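Local coordinates for oxidoreductase, NAD-binding/iron-sulfur cluster-binding protein (Nitratireductor pacificus pht-3B, PDB 6ZXU) that probably removes halogens reductively from organic substrates in a catabolic pathway, carrying a bound cobalamin and two [4Fe-4S] clusters, at residues Phe116-Met121 and Ser449-Met454; Leu144-Gln149 and Ala177-Ile182. All blocks are in the same frame, centred on the assembly; numbering follows the deposited sequence.

From the N terminus, helix 103-116 runs out into the loop 116-121, which leads into edge strand 121-126 of a four-stranded antiparallel sheet. After the neighbouring strand 142-149 and a short helix, helix 168-190 turns back over the sheet, and its packing on that strand is contact 2, closing a loop of 27 residues. More than 250 residues later, helix 445-469, which contributes residues to the cobalamin pocket, returns to the 116-121 loop to make contact 1. Contact 2 is nested inside the loop closed by contact 1. The two are joined by probable backbone hydrogen bonds from Ser-120 and Met-121 to Ala-147, and touch where Leu-117 meets Ile-179 and Met-454 meets Glu-178, itself salt-bridged to Arg-455.

Contact 1 of 2, residues Phe116-Met121 and Ser449-Met454; sequences FLDASM and SMRAYM
Arg-451 reaches from helix 445-469 across one face of the Phe-116 ring and ends at the carboxylate of Asp-118. Its CG lies anti to the backbone N (chi1 169°) and the chain stays extended to NE, which carries the aliphatic part past the ring. CD makes a CH-pi contact 3.8 Å from the Phe-116 ring centroid, with CB of Arg-451 beside it near the ring's CZ; the charged end is farther off and adds at most a weak cation-pi attraction. On another side of the arm, Leu-117 CD2 touches Arg-451 CG at 4.2 Å. The guanidinium meets Asp-118 at its edge, the two flat groups turned 67° apart. NH2 of Arg-451 donates to the syn lone pair of Asp-118 OD2 at 2.6 Å, a nearly straight bond (158°) lying in the guanidinium plane; NE of Arg-451 gives the same OD2 a weak, bent bond of 3.1 Å. Arg-455, one turn farther along the helix, adds a second salt bridge to OD2, while NH1 of Arg-451 is taken by the carbonyl of Asp-429. A leucine in place of Arg-451 would probably cost Asp-118 this salt bridge, leaving more of its charge for Arg-455 to balance, and the Asp-429 carbonyl without this donor. With its positive phi, Asp-118 is the C-prime residue of the Schellman motif that ends helix 103-116, so the salt bridge ties the C-terminal end of that helix to the helix whose Ser-449 and Tyr-453 touch the cobalamin.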
# COMPACT_ATOMS: atom_id res chain seq x y z
N PHE A 116 7.16 -8.93 -2.24
CA PHE A 116 5.91 -8.36 -1.74
C PHE A 116 6.15 -6.99 -1.06
O PHE A 116 5.38 -6.03 -1.25
CB PHE A 116 5.22 -9.34 -0.84
CG PHE A 116 4.01 -8.80 -0.11
CD1 PHE A 116 2.81 -8.55 -0.82
CD2 PHE A 116 4.02 -8.61 1.23
CE1 PHE A 116 1.69 -8.11 -0.18
CE2 PHE A 116 2.88 -8.12 1.91
CZ PHE A 116 1.72 -7.89 1.18
N LEU A 117 7.26 -6.87 -0.36
CA LEU A 117 7.64 -5.63 0.34
C LEU A 117 8.42 -4.70 -0.54
O LEU A 117 8.98 -3.73 -0.07
CB LEU A 117 8.42 -5.96 1.61
CG LEU A 117 7.72 -6.79 2.63
CD1 LEU A 117 8.66 -7.13 3.77
CD2 LEU A 117 6.51 -6.10 3.22
N ASP A 118 8.48 -4.99 -1.83
CA ASP A 118 9.13 -4.16 -2.81
C ASP A 118 10.70 -4.15 -2.73
O ASP A 118 11.33 -3.19 -3.11
CB ASP A 118 8.54 -2.75 -2.82
CG ASP A 118 7.05 -2.77 -3.01
OD1 ASP A 118 6.61 -3.23 -4.11
OD2 ASP A 118 6.31 -2.43 -2.03
N ALA A 119 11.31 -5.29 -2.37
CA ALA A 119 12.69 -5.52 -2.73
C ALA A 119 12.79 -5.53 -4.25
O ALA A 119 11.89 -5.97 -4.93
CB ALA A 119 13.20 -6.86 -2.17
N SER A 120 13.90 -5.05 -4.77
CA SER A 120 14.17 -5.06 -6.21
C SER A 120 14.72 -6.40 -6.70
O SER A 120 14.42 -6.83 -7.81
CB SER A 120 15.18 -3.91 -6.59
OG SER A 120 14.64 -2.61 -6.27
N MET A 121 15.51 -7.04 -5.86
CA MET A 121 16.24 -8.28 -6.25
C MET A 121 16.57 -8.99 -4.96
O MET A 121 16.90 -8.33 -3.98
CB MET A 121 17.51 -7.86 -6.98
CG MET A 121 18.41 -8.98 -7.47
SD MET A 121 19.82 -8.38 -8.45
CE MET A 121 18.97 -7.20 -9.44
N SER A 449 -3.26 -5.25 3.33
CA SER A 449 -3.66 -3.93 3.91
C SER A 449 -2.53 -3.29 4.69
O SER A 449 -2.22 -2.12 4.51
CB SER A 449 -4.87 -4.10 4.85
OG SER A 449 -5.99 -4.49 4.12
N MET A 450 -1.87 -4.07 5.53
CA MET A 450 -0.86 -3.52 6.45
C MET A 450 0.40 -3.11 5.74
O MET A 450 1.02 -2.13 6.13
CB MET A 450 -0.52 -4.53 7.57
CG MET A 450 -1.63 -4.80 8.58
SD MET A 450 -2.08 -3.30 9.52
CE MET A 450 -3.92 -3.33 9.37
N ARG A 451 0.84 -3.90 4.75
CA ARG A 451 1.97 -3.46 3.95
C ARG A 451 1.74 -2.06 3.39
O ARG A 451 2.56 -1.19 3.50
CB ARG A 451 2.22 -4.42 2.80
CG ARG A 451 3.22 -3.87 1.77
CD ARG A 451 3.22 -4.52 0.44
NE ARG A 451 3.84 -3.70 -0.59
CZ ARG A 451 3.16 -2.77 -1.28
NH1 ARG A 451 1.84 -2.62 -1.11
NH2 ARG A 451 3.77 -2.03 -2.18
N ALA A 452 0.58 -1.83 2.82
CA ALA A 452 0.28 -0.54 2.21
C ALA A 452 0.19 0.55 3.29
O ALA A 452 0.63 1.66 3.05
CB ALA A 452 -1.00 -0.67 1.38
N TYR A 453 -0.43 0.24 4.41
CA TYR A 453 -0.52 1.15 5.57
C TYR A 453 0.87 1.51 6.10
O TYR A 453 1.18 2.69 6.28
CB TYR A 453 -1.26 0.50 6.68
CG TYR A 453 -2.75 0.53 6.51
CD1 TYR A 453 -3.35 1.56 5.87
CD2 TYR A 453 -3.53 -0.41 7.10
CE1 TYR A 453 -4.73 1.62 5.79
CE2 TYR A 453 -4.90 -0.40 6.99
CZ TYR A 453 -5.51 0.65 6.38
OH TYR A 453 -6.94 0.75 6.33
N MET A 454 1.72 0.51 6.24
CA MET A 454 3.05 0.72 6.71
C MET A 454 3.89 1.53 5.75
O MET A 454 4.54 2.52 6.15
CB MET A 454 3.70 -0.64 7.02
CG MET A 454 5.14 -0.63 7.55
SD MET A 454 6.28 -0.50 6.18
CE MET A 454 5.81 -1.92 5.02

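Contact 2 of 2, residues Leu144-Gln149 and Ala177-Ile182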
# COMPACT_ATOMS: atom_id res chain seq x y z
N LEU A 144 19.22 -14.33 3.86
CA LEU A 144 18.40 -13.69 2.80
C LEU A 144 18.95 -12.33 2.51
O LEU A 144 18.99 -11.50 3.38
CB LEU A 144 16.97 -13.58 3.24
CG LEU A 144 16.04 -12.97 2.20
CD1 LEU A 144 15.53 -14.01 1.27
CD2 LEU A 144 14.87 -12.41 2.97
N VAL A 145 19.39 -12.11 1.25
CA VAL A 145 20.02 -10.88 0.87
C VAL A 145 19.10 -10.22 -0.16
O VAL A 145 18.56 -10.91 -1.03
CB VAL A 145 21.40 -11.10 0.23
CG1 VAL A 145 22.14 -9.81 0.05
CG2 VAL A 145 22.23 -12.06 1.10
N PHE A 146 18.88 -8.93 -0.02
CA PHE A 146 18.04 -8.20 -0.96
C PHE A 146 18.58 -6.84 -1.23
O PHE A 146 19.28 -6.26 -0.41
CB PHE A 146 16.62 -8.14 -0.52
CG PHE A 146 16.43 -7.42 0.77
CD1 PHE A 146 16.34 -6.01 0.75
CD2 PHE A 146 16.29 -8.09 1.95
CE1 PHE A 146 16.12 -5.33 1.93
CE2 PHE A 146 16.14 -7.39 3.16
CZ PHE A 146 16.08 -6.00 3.15
N ALA A 147 18.30 -6.33 -2.43
CA ALA A 147 18.74 -5.00 -2.87
C ALA A 147 17.46 -4.19 -3.10
O ALA A 147 16.41 -4.69 -3.54
CB ALA A 147 19.55 -5.02 -4.12
N VAL A 148 17.54 -2.93 -2.79
CA VAL A 148 16.53 -1.97 -3.22
C VAL A 148 17.20 -0.98 -4.14
O VAL A 148 18.18 -0.33 -3.76
CB VAL A 148 15.87 -1.27 -1.97
CG1 VAL A 148 14.96 -0.09 -2.38
CG2 VAL A 148 15.10 -2.27 -1.18
N GLN A 149 16.64 -0.74 -5.30
CA GLN A 149 17.19 0.27 -6.22
C GLN A 149 17.03 1.70 -5.72
O GLN A 149 16.07 2.04 -5.06
CB GLN A 149 16.53 0.13 -7.62
CG GLN A 149 17.29 0.94 -8.66
CD GLN A 149 16.98 0.67 -10.12
OE1 GLN A 149 17.77 0.99 -11.01
NE2 GLN A 149 15.81 0.16 -10.38
N ALA A 177 16.22 -1.11 5.83
CA ALA A 177 16.00 -1.39 7.23
C ALA A 177 14.59 -1.81 7.49
O ALA A 177 14.31 -2.69 8.23
CB ALA A 177 16.34 -0.17 8.02
N GLU A 178 13.66 -1.09 6.87
CA GLU A 178 12.26 -1.42 6.98
C GLU A 178 11.97 -2.85 6.57
O GLU A 178 11.35 -3.63 7.32
CB GLU A 178 11.48 -0.50 6.03
CG GLU A 178 9.98 -0.70 6.03
CD GLU A 178 9.36 -0.57 4.61
OE1 GLU A 178 9.31 0.56 4.03
OE2 GLU A 178 8.92 -1.61 4.01
N ILE A 179 12.38 -3.23 5.37
CA ILE A 179 12.18 -4.59 4.86
C ILE A 179 12.88 -5.62 5.74
O ILE A 179 12.31 -6.62 6.12
CB ILE A 179 12.65 -4.72 3.38
CG1 ILE A 179 11.81 -3.78 2.52
CG2 ILE A 179 12.59 -6.17 2.94
CD1 ILE A 179 12.25 -3.72 1.08
N ALA A 180 14.13 -5.35 6.13
CA ALA A 180 14.87 -6.31 7.01
C ALA A 180 14.22 -6.53 8.37
O ALA A 180 14.21 -7.63 8.88
CB ALA A 180 16.31 -5.83 7.20
N ALA A 181 13.66 -5.46 8.95
CA ALA A 181 12.95 -5.52 10.23
C ALA A 181 11.68 -6.31 10.11
O ALA A 181 11.41 -7.15 10.97
CB ALA A 181 12.61 -4.12 10.72
N ILE A 182 10.97 -6.18 8.99
CA ILE A 182 9.70 -6.88 8.82
C ILE A 182 9.98 -8.37 8.61
O ILE A 182 9.34 -9.21 9.19
CB ILE A 182 8.89 -6.27 7.67
CG1 ILE A 182 8.41 -4.89 8.05
CG2 ILE A 182 7.71 -7.18 7.40
CD1 ILE A 182 7.88 -4.11 6.85
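Phe-146 carries most of this contact, pushing its ring from strand 142-149 against Ile-179 and Ala-180 of helix 168-190. CG of Phe-146 stands between its backbone N and carbonyl carbon (chi1 63°), a rotation that directs the far end of the ring at the helix backbone. Methyl CG2 of Ile-179 sits over one ring face, 24° off the normal and displaced toward the rim, in a CH-pi contact 3.8 Å from the Phe-146 ring centroid. The nearest ring atom is CZ of Phe-146, 3.5 Å from Ile-179 CG2. That same CZ approaches the Ala-180 backbone N to 3.6 Å and the Ala-180 CB to 4.1 Å, so the ring lies close to the helix main chain where alanine has only a methyl to offer. Here a helix lies along the face of the four-stranded antiparallel sheet: the axes of strand 144-149 and helix 177-182 come within 10.1 Å and run roughly antiparallel, at 150°, the apolar side chains of the strand's inward face filling the layer between. Strand 142-149 pairs through the Phe-146 backbone with Gly-235 on one edge; on the other, Ala-147 is faced by both Ser-120 and Met-121, a classic beta bulge. Val-148, two residues on from Phe-146, again points at the helix. Its CG2, beside the backbone N, meets CD1 of Ile-179 at 3.9 Å. The two branches of Ile-179 thus divide the strand between them, CG2 taking the phenylalanine and the extended CG1-CD1 arm the valine. Gln-149, at the strand's end, turns to hydrogen bonds: its backbone O accepts from Arg-171 NH1, and its side-chain OE1 from Arg-230 N.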